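Local coordinates for protein KDGF (Halomonas sp., PDB 5FQ0) that probably acts on the unsaturated monouronates released from pectin or alginate, as a small cupin-fold protein that binds a nickel ion, at residues 36-41 with 95-100. Sequence-based numbering, arbitrary orientation.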
ATOM      1  N   CYS B  36      -3.390   1.923  -7.575  1.00 21.35           N
ATOM      2  CA  CYS B  36      -4.636   2.303  -6.895  1.00 21.50           C
ATOM      3  C   CYS B  36      -5.766   1.856  -7.817  1.00 19.97           C
ATOM      4  O   CYS B  36      -5.797   2.276  -8.979  1.00 19.65           O
ATOM      5  CB  CYS B  36      -4.691   3.820  -6.627  1.00 21.69           C
ATOM      6  SG  CYS B  36      -6.223   4.374  -5.837  1.00 24.54           S
ATOM      7  N   VAL B  37      -6.677   1.007  -7.313  1.00 19.82           N
ATOM      8  CA  VAL B  37      -7.787   0.461  -8.133  1.00 18.94           C
ATOM      9  C   VAL B  37      -9.154   0.927  -7.585  1.00 19.19           C
ATOM     10  O   VAL B  37      -9.459   0.782  -6.393  1.00 18.21           O
ATOM     11  CB  VAL B  37      -7.755  -1.099  -8.235  1.00 21.09           C
ATOM     12  CG1 VAL B  37      -8.724  -1.605  -9.331  1.00 19.51           C
ATOM     13  CG2 VAL B  37      -6.329  -1.597  -8.512  1.00 20.41           C
ATOM     14  N   LYS B  38      -9.959   1.507  -8.472  1.00 19.48           N
ATOM     15  CA  LYS B  38     -11.278   2.038  -8.129  1.00 20.18           C
ATOM     16  C   LYS B  38     -12.393   1.181  -8.727  1.00 23.26           C
ATOM     17  O   LYS B  38     -12.461   1.005  -9.959  1.00 24.26           O
ATOM     18  CB  LYS B  38     -11.429   3.468  -8.665  1.00 19.93           C
ATOM     19  CG  LYS B  38     -12.768   4.120  -8.305  1.00 19.76           C
ATOM     20  CD  LYS B  38     -12.752   5.617  -8.566  1.00 20.37           C
ATOM     21  CE  LYS B  38     -12.444   5.958 -10.026  1.00 23.14           C
ATOM     22  NZ  LYS B  38     -13.529   5.689 -10.989  1.00 23.90           N
ATOM     23  N   PHE B  39     -13.293   0.716  -7.855  1.00 22.62           N
ATOM     24  CA  PHE B  39     -14.405  -0.125  -8.253  1.00 23.14           C
ATOM     25  C   PHE B  39     -15.708   0.660  -8.105  1.00 22.62           C
ATOM     26  O   PHE B  39     -15.917   1.328  -7.120  1.00 23.61           O
ATOM     27  CB  PHE B  39     -14.505  -1.316  -7.289  1.00 21.91           C
ATOM     28  CG  PHE B  39     -13.498  -2.401  -7.520  1.00 23.25           C
ATOM     29  CD1 PHE B  39     -12.144  -2.177  -7.320  1.00 23.01           C
ATOM     30  CD2 PHE B  39     -13.935  -3.702  -7.860  1.00 23.23           C
ATOM     31  CE1 PHE B  39     -11.231  -3.216  -7.495  1.00 24.07           C
ATOM     32  CE2 PHE B  39     -13.031  -4.731  -8.057  1.00 25.43           C
ATOM     33  CZ  PHE B  39     -11.680  -4.496  -7.870  1.00 24.98           C
ATOM     34  N   ASP B  40     -16.577   0.556  -9.094  1.00 25.41           N
ATOM     35  CA  ASP B  40     -17.964   0.914  -8.933  1.00 26.55           C
ATOM     36  C   ASP B  40     -18.582  -0.107  -7.992  1.00 26.07           C
ATOM     37  O   ASP B  40     -18.063  -1.216  -7.837  1.00 25.91           O
ATOM     38  CB  ASP B  40     -18.650   0.810 -10.285  1.00 26.61           C
ATOM     39  CG  ASP B  40     -18.193   1.875 -11.237  1.00 28.93           C
ATOM     40  OD1 ASP B  40     -17.460   2.816 -10.837  1.00 26.88           O
ATOM     41  OD2 ASP B  40     -18.619   1.793 -12.384  1.00 28.37           O
ATOM     42  N   ARG B  41     -19.673   0.270  -7.336  1.00 24.52           N
ATOM     43  CA  ARG B  41     -20.371  -0.662  -6.458  1.00 24.99           C
ATOM     44  C   ARG B  41     -20.829  -1.919  -7.225  1.00 25.21           C
ATOM     45  O   ARG B  41     -21.350  -1.838  -8.336  1.00 25.07           O
ATOM     46  CB  ARG B  41     -21.542   0.058  -5.820  1.00 26.63           C
ATOM     47  CG  ARG B  41     -22.583  -0.817  -5.187  1.00 29.29           C
ATOM     48  CD  ARG B  41     -23.855  -0.088  -5.550  1.00 36.40           C
ATOM     49  NE  ARG B  41     -24.438   0.605  -4.439  1.00 34.89           N
ATOM     50  CZ  ARG B  41     -25.308   1.603  -4.524  1.00 32.82           C
ATOM     51  NH1 ARG B  41     -25.679   2.142  -5.677  1.00 32.48           N
ATOM     52  NH2 ARG B  41     -25.804   2.066  -3.402  1.00 37.23           N
ATOM     53  N   GLU B  95     -19.464  -0.612  -2.372  1.00 23.36           N
ATOM     54  CA  GLU B  95     -19.849   0.840  -2.365  1.00 22.89           C
ATOM     55  C   GLU B  95     -19.298   1.519  -3.605  1.00 22.81           C
ATOM     56  O   GLU B  95     -18.283   1.065  -4.146  1.00 24.43           O
ATOM     57  CB  GLU B  95     -19.274   1.585  -1.144  1.00 24.21           C
ATOM     58  CG  GLU B  95     -19.760   1.100   0.202  1.00 29.30           C
ATOM     59  CD  GLU B  95     -19.289   1.989   1.336  1.00 33.27           C
ATOM     60  OE1 GLU B  95     -18.672   3.069   1.097  1.00 35.71           O
ATOM     61  OE2 GLU B  95     -19.552   1.597   2.485  1.00 39.15           O
ATOM     62  N   PRO B  96     -19.938   2.601  -4.066  1.00 22.34           N
ATOM     63  CA  PRO B  96     -19.405   3.326  -5.211  1.00 22.15           C
ATOM     64  C   PRO B  96     -18.008   3.861  -4.852  1.00 23.33           C
ATOM     65  O   PRO B  96     -17.710   4.092  -3.661  1.00 21.40           O
ATOM     66  CB  PRO B  96     -20.376   4.492  -5.369  1.00 23.48           C
ATOM     67  CG  PRO B  96     -21.660   3.977  -4.768  1.00 25.40           C
ATOM     68  CD  PRO B  96     -21.188   3.207  -3.574  1.00 24.70           C
ATOM     69  N   ASP B  97     -17.171   4.042  -5.867  1.00 21.76           N
ATOM     70  CA  ASP B  97     -15.807   4.530  -5.632  1.00 22.54           C
ATOM     71  C   ASP B  97     -15.097   3.800  -4.483  1.00 21.05           C
ATOM     72  O   ASP B  97     -14.467   4.444  -3.650  1.00 19.99           O
ATOM     73  CB  ASP B  97     -15.860   6.040  -5.342  1.00 23.11           C
ATOM     74  CG  ASP B  97     -16.379   6.851  -6.538  1.00 23.17           C
ATOM     75  OD1 ASP B  97     -16.356   6.353  -7.675  1.00 20.92           O
ATOM     76  OD2 ASP B  97     -16.832   7.987  -6.314  1.00 23.90           O
ATOM     77  N   SER B  98     -15.211   2.465  -4.409  1.00 21.20           N
ATOM     78  CA  SER B  98     -14.434   1.744  -3.411  1.00 21.06           C
ATOM     79  C   SER B  98     -12.966   1.681  -3.925  1.00 21.02           C
ATOM     80  O   SER B  98     -12.736   1.371  -5.095  1.00 20.23           O
ATOM     81  CB  SER B  98     -14.984   0.339  -3.197  1.00 21.88           C
ATOM     82  OG  SER B  98     -16.245   0.406  -2.555  1.00 24.49           O
ATOM     83  N   LEU B  99     -12.000   2.000  -3.064  1.00 20.10           N
ATOM     84  CA  LEU B  99     -10.590   2.053  -3.486  1.00 20.27           C
ATOM     85  C   LEU B  99      -9.757   1.020  -2.765  1.00 19.46           C
ATOM     86  O   LEU B  99      -9.850   0.889  -1.549  1.00 19.37           O
ATOM     87  CB  LEU B  99      -9.992   3.451  -3.206  1.00 21.27           C
ATOM     88  CG  LEU B  99     -10.664   4.658  -3.870  1.00 20.98           C
ATOM     89  CD1 LEU B  99      -9.997   5.965  -3.382  1.00 23.44           C
ATOM     90  CD2 LEU B  99     -10.519   4.533  -5.362  1.00 21.52           C
ATOM     91  N   VAL B 100      -8.943   0.283  -3.519  1.00 19.44           N
ATOM     92  CA  VAL B 100      -8.001  -0.661  -2.907  1.00 18.41           C
ATOM     93  C   VAL B 100      -6.617  -0.388  -3.527  1.00 19.76           C
ATOM     94  O   VAL B 100      -6.483  -0.150  -4.732  1.00 20.20           O
ATOM     95  CB  VAL B 100      -8.476  -2.150  -3.044  1.00 18.02           C
ATOM     96  CG1 VAL B 100      -8.709  -2.549  -4.516  1.00 16.71           C
ATOM     97  CG2 VAL B 100      -7.531  -3.135  -2.331  1.00 17.04           C
TER
HETATM   98  O   HOH W   1     -15.779   7.163 -10.268  1.00 19.96           O
HETATM   99  O   HOH W   2     -17.960   4.387  -8.557  1.00 22.59           O
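V37 and F39 pair with V100 and S98 as neighbouring antiparallel strands of the cupin beta-sandwich, joining strand 32-39 to strand 98-105. Both are hydrogen-bonded pairs: V37 N reaches V100 O at 2.8 Å and F39 N reaches S98 O at 2.9 Å, each answered by a return bond. The non-hydrogen-bonded pair K38-L99 brings K38 CA to 3.4 Å from S98 O in a CA-H...O contact. The pairing ends in a G1 beta bulge, where D97 and S98 both face F39; D97 takes the left-handed backbone conformation usual at its first position, and S98 N bonds F39 O less straight, at 140°.

On the buried face, V37, F39 and V100 are apolar, as suits the interior between the sheets. F39 CE1 lies 4.0 Å from V100 CG1, and the F39 ring meets F64 edge-to-face. S98, beside them, turns OG to E95 O (2.7 Å) and also bonds A63 O, which satisfies the buried hydroxyl.

On the other face the K38 stem runs along L99, K38 CB lying 3.6 Å from L99 CD2, because chi1 (-178°) sets CG anti to the backbone N; bends at chi3 and chi4 direct the amine to Q22 OE1 and a water shared with D97 OD1. Shortened to an alanine here, the side chain would probably uncover L99 CD2 and leave Q22, the W14 ring and that water without their ammonium partner.

At the exposed end, P96 CG sits over one face of the R41 guanidinium. A second water accepts from D97 N and donates to D40 OD1 and D97 OD1, the last at 2.7 Å.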